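Local structure of spondin-1 (Homo sapiens, 3COO) at residues Gly20-Ile25 / Asp83-His88. The protein is a secreted cell-adhesion glycoprotein of the extracellular matrix whose reelin-N domain binds heparin. Residues are numbered along the deposited sequence; the frame is centred on the assembly and turned at random.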
ATOM      1  N   GLY A  20       5.452 -10.096  23.458  1.00 60.57           N
ATOM      2  CA  GLY A  20       5.848 -11.279  22.696  1.00 57.76           C
ATOM      3  C   GLY A  20       5.812 -11.175  21.172  1.00 55.95           C
ATOM      4  O   GLY A  20       5.352 -10.179  20.601  1.00 55.40           O
ATOM      5  N   TYR A  21       6.317 -12.208  20.512  1.00 53.55           N
ATOM      6  CA  TYR A  21       6.137 -12.344  19.084  1.00 52.29           C
ATOM      7  C   TYR A  21       4.645 -12.338  18.746  1.00 50.35           C
ATOM      8  O   TYR A  21       3.838 -12.946  19.477  1.00 48.42           O
ATOM      9  CB  TYR A  21       6.759 -13.663  18.580  1.00 54.21           C
ATOM     10  CG  TYR A  21       8.273 -13.646  18.426  1.00 56.74           C
ATOM     11  CD1 TYR A  21       8.937 -12.519  17.929  1.00 57.67           C
ATOM     12  CD2 TYR A  21       9.037 -14.774  18.748  1.00 59.71           C
ATOM     13  CE1 TYR A  21      10.332 -12.494  17.789  1.00 58.77           C
ATOM     14  CE2 TYR A  21      10.437 -14.767  18.599  1.00 60.50           C
ATOM     15  CZ  TYR A  21      11.072 -13.622  18.121  1.00 58.73           C
ATOM     16  OH  TYR A  21      12.445 -13.606  17.966  1.00 58.23           O
ATOM     17  N   CYS A  22       4.291 -11.650  17.651  1.00 47.96           N
ATOM     18  CA  CYS A  22       2.922 -11.605  17.116  1.00 46.31           C
ATOM     19  C   CYS A  22       1.943 -10.744  17.924  1.00 44.72           C
ATOM     20  O   CYS A  22       0.760 -10.696  17.614  1.00 42.96           O
ATOM     21  CB  CYS A  22       2.380 -13.039  16.872  1.00 46.97           C
ATOM     22  SG  CYS A  22       3.561 -14.034  15.883  1.00 50.74           S
ATOM     23  N   SER A  23       2.452  -9.986  18.902  1.00 43.79           N
ATOM     24  CA  SER A  23       1.594  -9.138  19.734  1.00 43.91           C
ATOM     25  C   SER A  23       0.817  -8.137  18.878  1.00 43.88           C
ATOM     26  O   SER A  23      -0.212  -7.639  19.288  1.00 42.87           O
ATOM     27  CB  SER A  23       2.418  -8.429  20.797  1.00 43.42           C
ATOM     28  OG  SER A  23       3.240  -7.453  20.161  1.00 46.49           O
ATOM     29  N   ARG A  24       1.281  -7.878  17.659  1.00 44.46           N
ATOM     30  CA  ARG A  24       0.639  -6.878  16.796  1.00 46.39           C
ATOM     31  C   ARG A  24      -0.249  -7.487  15.704  1.00 45.54           C
ATOM     32  O   ARG A  24      -0.677  -6.789  14.795  1.00 46.25           O
ATOM     33  CB  ARG A  24       1.700  -5.959  16.164  1.00 46.39           C
ATOM     34  CG  ARG A  24       2.443  -5.127  17.208  1.00 50.86           C
ATOM     35  CD  ARG A  24       3.527  -4.386  16.477  1.00 58.31           C
ATOM     36  NE  ARG A  24       4.489  -3.739  17.363  1.00 62.82           N
ATOM     37  CZ  ARG A  24       5.512  -3.015  16.909  1.00 64.12           C
ATOM     38  NH1 ARG A  24       5.677  -2.839  15.597  1.00 62.90           N
ATOM     39  NH2 ARG A  24       6.359  -2.463  17.761  1.00 65.32           N
ATOM     40  N   ILE A  25      -0.586  -8.756  15.843  1.00 45.01           N
ATOM     41  CA  ILE A  25      -1.414  -9.467  14.859  1.00 45.33           C
ATOM     42  C   ILE A  25      -2.741  -9.747  15.573  1.00 45.52           C
ATOM     43  O   ILE A  25      -2.772 -10.514  16.527  1.00 45.11           O
ATOM     44  CB  ILE A  25      -0.753 -10.815  14.414  1.00 45.63           C
ATOM     45  CG1 ILE A  25       0.552 -10.588  13.618  1.00 46.51           C
ATOM     46  CG2 ILE A  25      -1.719 -11.697  13.580  1.00 43.58           C
ATOM     47  CD1 ILE A  25       0.408  -9.842  12.321  1.00 46.93           C
ATOM     48  N   ASP A  83      -2.401 -13.428  18.033  1.00 43.69           N
ATOM     49  CA  ASP A  83      -1.421 -12.588  18.726  1.00 44.76           C
ATOM     50  C   ASP A  83      -0.457 -13.350  19.625  1.00 44.93           C
ATOM     51  O   ASP A  83       0.223 -12.731  20.469  1.00 47.19           O
ATOM     52  CB  ASP A  83      -2.107 -11.450  19.509  1.00 44.15           C
ATOM     53  CG  ASP A  83      -2.973 -11.960  20.629  1.00 44.84           C
ATOM     54  OD1 ASP A  83      -3.435 -13.118  20.537  1.00 43.64           O
ATOM     55  OD2 ASP A  83      -3.164 -11.222  21.601  1.00 42.07           O
ATOM     56  N   LYS A  84      -0.479 -14.671  19.493  1.00 44.73           N
ATOM     57  CA  LYS A  84       0.470 -15.605  20.095  1.00 46.09           C
ATOM     58  C   LYS A  84       0.905 -16.555  18.985  1.00 46.01           C
ATOM     59  O   LYS A  84       0.082 -17.016  18.182  1.00 45.29           O
ATOM     60  CB  LYS A  84      -0.178 -16.434  21.247  1.00 45.52           C
ATOM     61  CG  LYS A  84      -0.950 -15.578  22.265  1.00 50.61           C
ATOM     62  CD  LYS A  84      -0.269 -15.488  23.648  1.00 54.01           C
ATOM     63  CE  LYS A  84      -0.409 -14.080  24.259  1.00 57.70           C
ATOM     64  NZ  LYS A  84       0.474 -13.891  25.451  1.00 57.83           N
ATOM     65  N   GLU A  85       2.196 -16.867  18.967  1.00 46.91           N
ATOM     66  CA  GLU A  85       2.789 -17.757  17.966  1.00 48.03           C
ATOM     67  C   GLU A  85       2.047 -19.095  17.924  1.00 47.75           C
ATOM     68  O   GLU A  85       1.810 -19.652  16.851  1.00 47.50           O
ATOM     69  CB  GLU A  85       4.262 -17.971  18.319  1.00 49.22           C
ATOM     70  CG  GLU A  85       5.133 -18.604  17.246  1.00 54.73           C
ATOM     71  CD  GLU A  85       6.400 -17.765  17.013  1.00 62.32           C
ATOM     72  OE1 GLU A  85       7.188 -17.555  17.978  1.00 63.38           O
ATOM     73  OE2 GLU A  85       6.582 -17.272  15.874  1.00 66.01           O
ATOM     74  N   GLU A  86       1.648 -19.586  19.104  1.00 47.32           N
ATOM     75  CA  GLU A  86       0.932 -20.858  19.194  1.00 47.47           C
ATOM     76  C   GLU A  86      -0.430 -20.864  18.481  1.00 46.23           C
ATOM     77  O   GLU A  86      -0.970 -21.923  18.168  1.00 45.79           O
ATOM     78  CB  GLU A  86       0.800 -21.276  20.652  1.00 48.38           C
ATOM     79  CG  GLU A  86       2.165 -21.397  21.324  1.00 52.11           C
ATOM     80  CD  GLU A  86       2.562 -20.176  22.177  1.00 55.71           C
ATOM     81  OE1 GLU A  86       2.906 -20.426  23.359  1.00 59.32           O
ATOM     82  OE2 GLU A  86       2.548 -18.993  21.705  1.00 54.13           O
ATOM     83  N   ASP A  87      -0.956 -19.676  18.194  1.00 44.64           N
ATOM     84  CA  ASP A  87      -2.188 -19.537  17.416  1.00 43.88           C
ATOM     85  C   ASP A  87      -2.020 -19.900  15.943  1.00 44.06           C
ATOM     86  O   ASP A  87      -3.030 -20.100  15.255  1.00 43.66           O
ATOM     87  CB  ASP A  87      -2.735 -18.096  17.496  1.00 42.60           C
ATOM     88  CG  ASP A  87      -3.306 -17.742  18.855  1.00 43.44           C
ATOM     89  OD1 ASP A  87      -3.522 -18.637  19.677  1.00 43.28           O
ATOM     90  OD2 ASP A  87      -3.562 -16.556  19.076  1.00 39.42           O
ATOM     91  N   HIS A  88      -0.766 -19.954  15.449  1.00 44.27           N
ATOM     92  CA  HIS A  88      -0.520 -20.007  14.040  1.00 44.24           C
ATOM     93  C   HIS A  88      -0.347 -21.470  13.603  1.00 46.11           C
ATOM     94  O   HIS A  88      -0.025 -22.339  14.441  1.00 46.73           O
ATOM     95  CB  HIS A  88       0.709 -19.130  13.649  1.00 45.15           C
ATOM     96  CG  HIS A  88       0.477 -17.653  13.820  1.00 43.97           C
ATOM     97  ND1 HIS A  88       0.586 -16.759  12.781  1.00 43.38           N
ATOM     98  CD2 HIS A  88       0.122 -16.919  14.908  1.00 43.31           C
ATOM     99  CE1 HIS A  88       0.306 -15.544  13.212  1.00 45.77           C
ATOM    100  NE2 HIS A  88       0.016 -15.610  14.498  1.00 42.66           N
TER
HETATM  101  O   HOH W   1       3.980 -15.408  20.862  1.00 48.96           O
HETATM  102  O   HOH W   2       2.471 -12.301  21.929  1.00 51.00           O
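The imidazole of His88 meets the 20-25 loop: Cys22 SG approaches obliquely, 4.6 Å from the centroid of the His88 ring and 30° off the normal, while Ile25 CG2 reaches the ring edge near its plane; Lys84 O also lies in plane at the edge. This sulfur-aromatic contact lies at one end of the Reeler β-sandwich, where the loop entering strand 25-27 meets the one after strand 72-77. The disulfide to Cys106 ties the sulfur to a third loop, and a hydrogen bond from His88 NE2 to Gly82 O helps set the rotation of the imidazole. Tyr21 and Glu85 run side by side, ring and carboxylate planes turned 62° apart; with CG anti to its backbone N and a bend at chi2, Glu85 brings OE1 to Tyr21 CD2 at 3.4 Å, oblique to the ring, and both side chains touch Pro107.

No direct hydrogen bond joins the segments; water does so. Tyr21 O accepts from two waters, one of which accepts from Glu85 N, while the other donates to Asp83 O. In the second of two overlapping β-turns (type II, then type I), Cys22 O accepts from Ile25 N and also lies 3.1 Å from Asp83 CA, a CA-H···O contact with 143° at the hydrogen.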